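PDB 5EJR: myosin-I heavy chain from Dictyostelium discoideum, which uses ATP hydrolysis to move along actin filaments and takes part in the early steps of phagocytosis and in adhesion. Local coordinates for residues F44-I49 and M75-I80; S69-W74 and F128-F133. All coordinates share one frame; numbering follows the deposited sequence.

Overall arrangement
Both contacts lie in the MyTH4 part of a MyTH4-FERM tail module, their centres 11 Å apart, and both are organised round helix 58-75. Contact 1 is a surface contact in which two loops, 44-49 ahead of that helix and 75-80 at its C-terminal end, meet through a carboxylate, a lysine, a bridging water, two aromatic rings and a proline. Contact 2 is buried: the last turns of the same helix pack on helix 121-137 through apolar side chains and an indole. The two are joined directly, since D77 N probably donates to M72 O and M72 CE packs against K46 O. Polar, water-mediated chemistry at the surface gives way to apolar packing inside the helical bundle.

Contact 1. Residues F44-I49 and M75-I80; sequences FNKDPI and MGDYPI
D77 holds the polar half of this contact, its two carboxylate oxygens turned to different partners, OD2 to the edge of the F44 ring and OD1 toward K46. OD2 lies near the ring plane, 3.4 Å from F44 CE2, an approach that sets the carboxylate oxygen against the faintly positive C-H rim; the two planes are turned 66° apart. The same OD2 is hydrogen-bonded to S123 OG. On the other side of the carboxylate, D77 OD1 and K46 NZ stand 4.2 Å apart, beyond a salt bridge. A water closes the gap, accepting from K46 NZ at 3.0 Å and donating to D77 OD1 at 2.8 Å. K46 reaches this water through a bend at chi2 (-89°), its aliphatic CD lying in plane at the edge of the F44 ring.

Both backbones are shaped by turns. G76, with positive phi, is the C-prime residue of a Schellman motif that ends helix 58-75 in this MyTH4 domain, and D77 follows directly. In 44-49, the residues flanking K46 form an Asx turn, in which an in-plane lone pair of N45 OD1 takes the N-H of D47, 3.0 Å from D47 N.

Apolar contact is limited to P48 and Y78. P48 CG meets Y78 CE1 at 3.9 Å, approaching the ring obliquely.

Contact 2. Residues S69-W74 and F128-F133; sequences SEIMMW and FELIYF
L130 lies between I71 and W74 and can be followed outward from its backbone. Its CB comes first against the indole, 3.8 Å from W74 NE1 and 3.9 Å from W74 CD1, approaching the ring obliquely while the leucine and tryptophan side chains run antiparallel alongside each other. With chi1 at 169°, CG is directed away from the backbone N, and the branch beyond it extends toward helix 58-75. Of the two methyls, CD2 is the one that reaches I71: it sits 3.6 Å from I71 CG1 and 3.9 Å from I71 CG2, so that one methyl touches both branches of the isoleucine, which lies nearly perpendicular to the leucine.

The indole extends the interface toward E129. W74 CZ2 lies 4.0 Å from E129 OE1, again oblique to the ring, with ring and carboxylate planes 49° apart. OE1 is also in a salt bridge with R201 of helix 194-205, and W74 NE1 donates to K126 O, one turn before L130, a bond that helps to set the rotation of the indole.

This is helix-to-helix packing in the core of the MyTH4 helical bundle. The segment axes approach to 11.1 Å with their directions 116° apart, and I71 and L130 have the nearest CA atoms. I90 and I197 bring helices 86-99 and 194-205 against the same indole.

With no hydrogen bond between the two segments, their cohesion rests on apolar packing, and directional polar bonding comes from beyond them, through K126 O for the indole N-H and R201 for E129 OE1.

Contact 1. Residues F44-I49 and M75-I80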
loop_
_atom_site.group_PDB
_atom_site.type_symbol
_atom_site.label_atom_id
_atom_site.label_comp_id
_atom_site.label_asym_id
_atom_site.label_seq_id
_atom_site.Cartn_x
_atom_site.Cartn_y
_atom_site.Cartn_z
ATOM N N PHE A 44 -17.677 17.909 26.632
ATOM C CA PHE A 44 -16.646 18.675 25.931
ATOM C C PHE A 44 -16.071 19.799 26.800
ATOM O O PHE A 44 -16.801 20.445 27.548
ATOM C CB PHE A 44 -17.191 19.258 24.601
ATOM C CG PHE A 44 -16.259 20.227 23.893
ATOM C CD1 PHE A 44 -16.264 21.584 24.206
ATOM C CD2 PHE A 44 -15.333 19.773 22.959
ATOM C CE1 PHE A 44 -15.356 22.465 23.604
ATOM C CE2 PHE A 44 -14.440 20.660 22.343
ATOM C CZ PHE A 44 -14.455 21.998 22.672
ATOM N N ASN A 45 -14.764 20.033 26.674
ATOM C CA ASN A 45 -14.046 21.117 27.320
ATOM C C ASN A 45 -12.941 21.568 26.389
ATOM O O ASN A 45 -12.283 20.738 25.757
ATOM C CB ASN A 45 -13.500 20.722 28.693
ATOM C CG ASN A 45 -13.139 21.911 29.549
ATOM O OD1 ASN A 45 -12.264 22.724 29.208
ATOM N ND2 ASN A 45 -13.828 22.052 30.670
ATOM N N LYS A 46 -12.750 22.890 26.296
ATOM C CA LYS A 46 -11.762 23.534 25.426
ATOM C C LYS A 46 -10.315 23.329 25.884
ATOM O O LYS A 46 -9.398 23.565 25.098
ATOM C CB LYS A 46 -12.058 25.049 25.294
ATOM C CG LYS A 46 -13.391 25.404 24.625
ATOM C CD LYS A 46 -13.276 25.539 23.103
ATOM C CE LYS A 46 -14.565 26.005 22.472
ATOM N NZ LYS A 46 -14.547 25.854 20.992
ATOM N N ASP A 47 -10.109 22.942 27.155
ATOM C CA ASP A 47 -8.791 22.744 27.756
ATOM C C ASP A 47 -8.298 21.298 27.682
ATOM O O ASP A 47 -9.101 20.378 27.873
ATOM C CB ASP A 47 -8.786 23.225 29.223
ATOM C CG ASP A 47 -8.998 24.721 29.411
ATOM O OD1 ASP A 47 -8.662 25.497 28.477
ATOM O OD2 ASP A 47 -9.468 25.122 30.503
ATOM N N PRO A 48 -6.975 21.077 27.453
ATOM C CA PRO A 48 -6.456 19.699 27.418
ATOM C C PRO A 48 -6.467 19.061 28.802
ATOM O O PRO A 48 -6.029 19.701 29.758
ATOM C CB PRO A 48 -5.016 19.866 26.897
ATOM C CG PRO A 48 -4.898 21.290 26.435
ATOM C CD PRO A 48 -5.893 22.060 27.236
ATOM N N ILE A 49 -6.979 17.812 28.910
ATOM C CA ILE A 49 -7.058 17.053 30.163
ATOM C C ILE A 49 -5.651 16.814 30.764
ATOM O O ILE A 49 -4.689 16.552 30.031
ATOM C CB ILE A 49 -7.906 15.750 30.060
ATOM C CG1 ILE A 49 -7.279 14.711 29.079
ATOM C CG2 ILE A 49 -9.372 16.081 29.718
ATOM C CD1 ILE A 49 -7.831 13.273 29.113
ATOM N N MET A 75 -9.933 17.481 15.692
ATOM C CA MET A 75 -11.212 18.170 15.827
ATOM C C MET A 75 -11.130 19.682 15.592
ATOM O O MET A 75 -12.168 20.322 15.447
ATOM C CB MET A 75 -11.834 17.841 17.183
ATOM C CG MET A 75 -12.292 16.407 17.265
ATOM S SD MET A 75 -12.846 15.913 18.903
ATOM C CE MET A 75 -14.453 16.805 18.969
ATOM N N GLY A 76 -9.913 20.226 15.523
ATOM C CA GLY A 76 -9.672 21.647 15.291
ATOM C C GLY A 76 -9.861 22.532 16.511
ATOM O O GLY A 76 -10.187 23.713 16.372
ATOM N N ASP A 77 -9.653 21.972 17.711
ATOM C CA ASP A 77 -9.774 22.670 18.995
ATOM C C ASP A 77 -8.409 22.951 19.644
ATOM O O ASP A 77 -8.350 23.569 20.707
ATOM C CB ASP A 77 -10.685 21.886 19.955
ATOM C CG ASP A 77 -12.097 21.689 19.441
ATOM O OD1 ASP A 77 -12.721 22.690 19.002
ATOM O OD2 ASP A 77 -12.590 20.544 19.495
ATOM N N TYR A 78 -7.325 22.494 19.000
ATOM C CA TYR A 78 -5.930 22.658 19.415
ATOM C C TYR A 78 -5.116 22.822 18.127
ATOM O O TYR A 78 -5.412 22.137 17.143
ATOM C CB TYR A 78 -5.466 21.427 20.202
ATOM C CG TYR A 78 -4.192 21.601 21.003
ATOM C CD1 TYR A 78 -4.234 21.976 22.344
ATOM C CD2 TYR A 78 -2.951 21.292 20.451
ATOM C CE1 TYR A 78 -3.068 22.085 23.103
ATOM C CE2 TYR A 78 -1.777 21.395 21.201
ATOM C CZ TYR A 78 -1.842 21.786 22.530
ATOM O OH TYR A 78 -0.688 21.896 23.271
ATOM N N PRO A 79 -4.147 23.758 18.066
ATOM C CA PRO A 79 -3.417 23.952 16.801
ATOM C C PRO A 79 -2.460 22.817 16.439
ATOM O O PRO A 79 -1.991 22.084 17.319
ATOM C CB PRO A 79 -2.700 25.290 16.993
ATOM C CG PRO A 79 -2.577 25.452 18.460
ATOM C CD PRO A 79 -3.674 24.680 19.121
ATOM N N ILE A 80 -2.200 22.662 15.127
ATOM C CA ILE A 80 -1.299 21.638 14.602
ATOM C C ILE A 80 0.076 22.275 14.285
ATOM O O ILE A 80 0.111 23.248 13.530
ATOM C CB ILE A 80 -1.940 20.869 13.398
ATOM C CG1 ILE A 80 -3.221 20.119 13.817
ATOM C CG2 ILE A 80 -0.955 19.903 12.772
ATOM C CD1 ILE A 80 -4.258 19.879 12.664
HETATM O O HOH W 1 -15.385 23.465 19.451
#

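Contact 2. Residues S69-W74 and F128-F133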
loop_
_atom_site.group_PDB
_atom_site.type_symbol
_atom_site.label_atom_id
_atom_site.label_comp_id
_atom_site.label_asym_id
_atom_site.label_seq_id
_atom_site.Cartn_x
_atom_site.Cartn_y
_atom_site.Cartn_z
ATOM N N SER A 69 -4.678 15.669 23.398
ATOM C CA SER A 69 -4.282 16.856 22.639
ATOM C C SER A 69 -4.289 16.590 21.120
ATOM O O SER A 69 -4.583 17.504 20.357
ATOM C CB SER A 69 -2.937 17.404 23.114
ATOM O OG SER A 69 -1.841 16.572 22.778
ATOM N N GLU A 70 -4.022 15.330 20.695
ATOM C CA GLU A 70 -4.043 14.939 19.282
ATOM C C GLU A 70 -5.485 14.882 18.760
ATOM O O GLU A 70 -5.747 15.356 17.649
ATOM C CB GLU A 70 -3.276 13.628 19.051
ATOM C CG GLU A 70 -1.775 13.824 19.213
ATOM C CD GLU A 70 -0.864 12.640 18.971
ATOM O OE1 GLU A 70 -1.368 11.511 18.769
ATOM O OE2 GLU A 70 0.369 12.843 19.015
ATOM N N ILE A 71 -6.420 14.349 19.582
ATOM C CA ILE A 71 -7.855 14.314 19.276
ATOM C C ILE A 71 -8.332 15.770 19.054
ATOM O O ILE A 71 -8.961 16.073 18.036
ATOM C CB ILE A 71 -8.634 13.548 20.378
ATOM C CG1 ILE A 71 -8.323 12.040 20.277
ATOM C CG2 ILE A 71 -10.144 13.816 20.299
ATOM C CD1 ILE A 71 -9.077 11.094 21.228
ATOM N N MET A 72 -7.918 16.679 19.964
ATOM C CA MET A 72 -8.202 18.115 19.905
ATOM C C MET A 72 -7.668 18.754 18.625
ATOM O O MET A 72 -8.336 19.601 18.044
ATOM C CB MET A 72 -7.647 18.817 21.154
ATOM C CG MET A 72 -8.408 18.479 22.425
ATOM S SD MET A 72 -7.921 19.508 23.843
ATOM C CE MET A 72 -8.323 21.145 23.220
ATOM N N MET A 73 -6.488 18.319 18.163
ATOM C CA MET A 73 -5.861 18.778 16.921
ATOM C C MET A 73 -6.672 18.309 15.725
ATOM O O MET A 73 -6.836 19.059 14.769
ATOM C CB MET A 73 -4.441 18.213 16.807
ATOM C CG MET A 73 -3.445 18.903 17.685
ATOM S SD MET A 73 -1.936 17.937 17.872
ATOM C CE MET A 73 -1.092 18.454 16.529
ATOM N N TRP A 74 -7.161 17.058 15.768
ATOM C CA TRP A 74 -7.951 16.474 14.684
ATOM C C TRP A 74 -9.291 17.216 14.540
ATOM O O TRP A 74 -9.712 17.550 13.425
ATOM C CB TRP A 74 -8.186 14.980 14.938
ATOM C CG TRP A 74 -9.244 14.410 14.053
ATOM C CD1 TRP A 74 -10.526 14.091 14.399
ATOM C CD2 TRP A 74 -9.141 14.193 12.641
ATOM N NE1 TRP A 74 -11.214 13.634 13.297
ATOM C CE2 TRP A 74 -10.396 13.712 12.197
ATOM C CE3 TRP A 74 -8.100 14.340 11.705
ATOM C CZ2 TRP A 74 -10.632 13.359 10.861
ATOM C CZ3 TRP A 74 -8.331 13.977 10.384
ATOM C CH2 TRP A 74 -9.588 13.510 9.972
ATOM N N PHE A 128 -16.991 12.496 15.656
ATOM C CA PHE A 128 -17.636 11.269 15.181
ATOM C C PHE A 128 -16.870 10.604 14.011
ATOM O O PHE A 128 -16.893 9.378 13.903
ATOM C CB PHE A 128 -19.114 11.489 14.835
ATOM C CG PHE A 128 -19.995 11.621 16.058
ATOM C CD1 PHE A 128 -20.159 10.559 16.937
ATOM C CD2 PHE A 128 -20.662 12.810 16.328
ATOM C CE1 PHE A 128 -20.959 10.691 18.079
ATOM C CE2 PHE A 128 -21.468 12.938 17.466
ATOM C CZ PHE A 128 -21.609 11.878 18.334
ATOM N N GLU A 129 -16.185 11.405 13.163
ATOM C CA GLU A 129 -15.358 10.888 12.046
ATOM C C GLU A 129 -14.211 10.038 12.624
ATOM O O GLU A 129 -13.890 8.964 12.091
ATOM C CB GLU A 129 -14.768 12.044 11.224
ATOM C CG GLU A 129 -15.781 12.728 10.318
ATOM C CD GLU A 129 -15.256 13.923 9.552
ATOM O OE1 GLU A 129 -14.338 14.603 10.062
ATOM O OE2 GLU A 129 -15.784 14.198 8.452
ATOM N N LEU A 130 -13.641 10.501 13.755
ATOM C CA LEU A 130 -12.590 9.789 14.484
ATOM C C LEU A 130 -13.143 8.479 15.025
ATOM O O LEU A 130 -12.479 7.464 14.888
ATOM C CB LEU A 130 -11.992 10.676 15.604
ATOM C CG LEU A 130 -11.044 10.017 16.642
ATOM C CD1 LEU A 130 -9.830 9.374 15.982
ATOM C CD2 LEU A 130 -10.572 11.035 17.634
ATOM N N ILE A 131 -14.380 8.471 15.557
ATOM C CA ILE A 131 -15.002 7.241 16.072
ATOM C C ILE A 131 -15.153 6.221 14.933
ATOM O O ILE A 131 -14.904 5.022 15.126
ATOM C CB ILE A 131 -16.337 7.535 16.800
ATOM C CG1 ILE A 131 -16.065 8.296 18.126
ATOM C CG2 ILE A 131 -17.125 6.255 17.049
ATOM C CD1 ILE A 131 -17.287 9.009 18.765
ATOM N N TYR A 132 -15.541 6.709 13.740
ATOM C CA TYR A 132 -15.662 5.850 12.558
ATOM C C TYR A 132 -14.319 5.173 12.242
ATOM O O TYR A 132 -14.282 3.957 12.035
ATOM C CB TYR A 132 -16.140 6.664 11.344
ATOM C CG TYR A 132 -15.931 5.924 10.041
ATOM C CD1 TYR A 132 -16.793 4.903 9.652
ATOM C CD2 TYR A 132 -14.837 6.204 9.224
ATOM C CE1 TYR A 132 -16.583 4.185 8.476
ATOM C CE2 TYR A 132 -14.611 5.484 8.047
ATOM C CZ TYR A 132 -15.496 4.487 7.671
ATOM O OH TYR A 132 -15.306 3.787 6.501
ATOM N N PHE A 133 -13.235 5.975 12.177
ATOM C CA PHE A 133 -11.879 5.522 11.853
ATOM C C PHE A 133 -11.285 4.635 12.942
ATOM O O PHE A 133 -10.471 3.763 12.634
ATOM C CB PHE A 133 -10.962 6.693 11.479
ATOM C CG PHE A 133 -11.268 7.312 10.129
ATOM C CD1 PHE A 133 -11.247 6.544 8.971
ATOM C CD2 PHE A 133 -11.530 8.673 10.012
ATOM C CE1 PHE A 133 -11.530 7.119 7.720
ATOM C CE2 PHE A 133 -11.815 9.249 8.763
ATOM C CZ PHE A 133 -11.817 8.468 7.625
#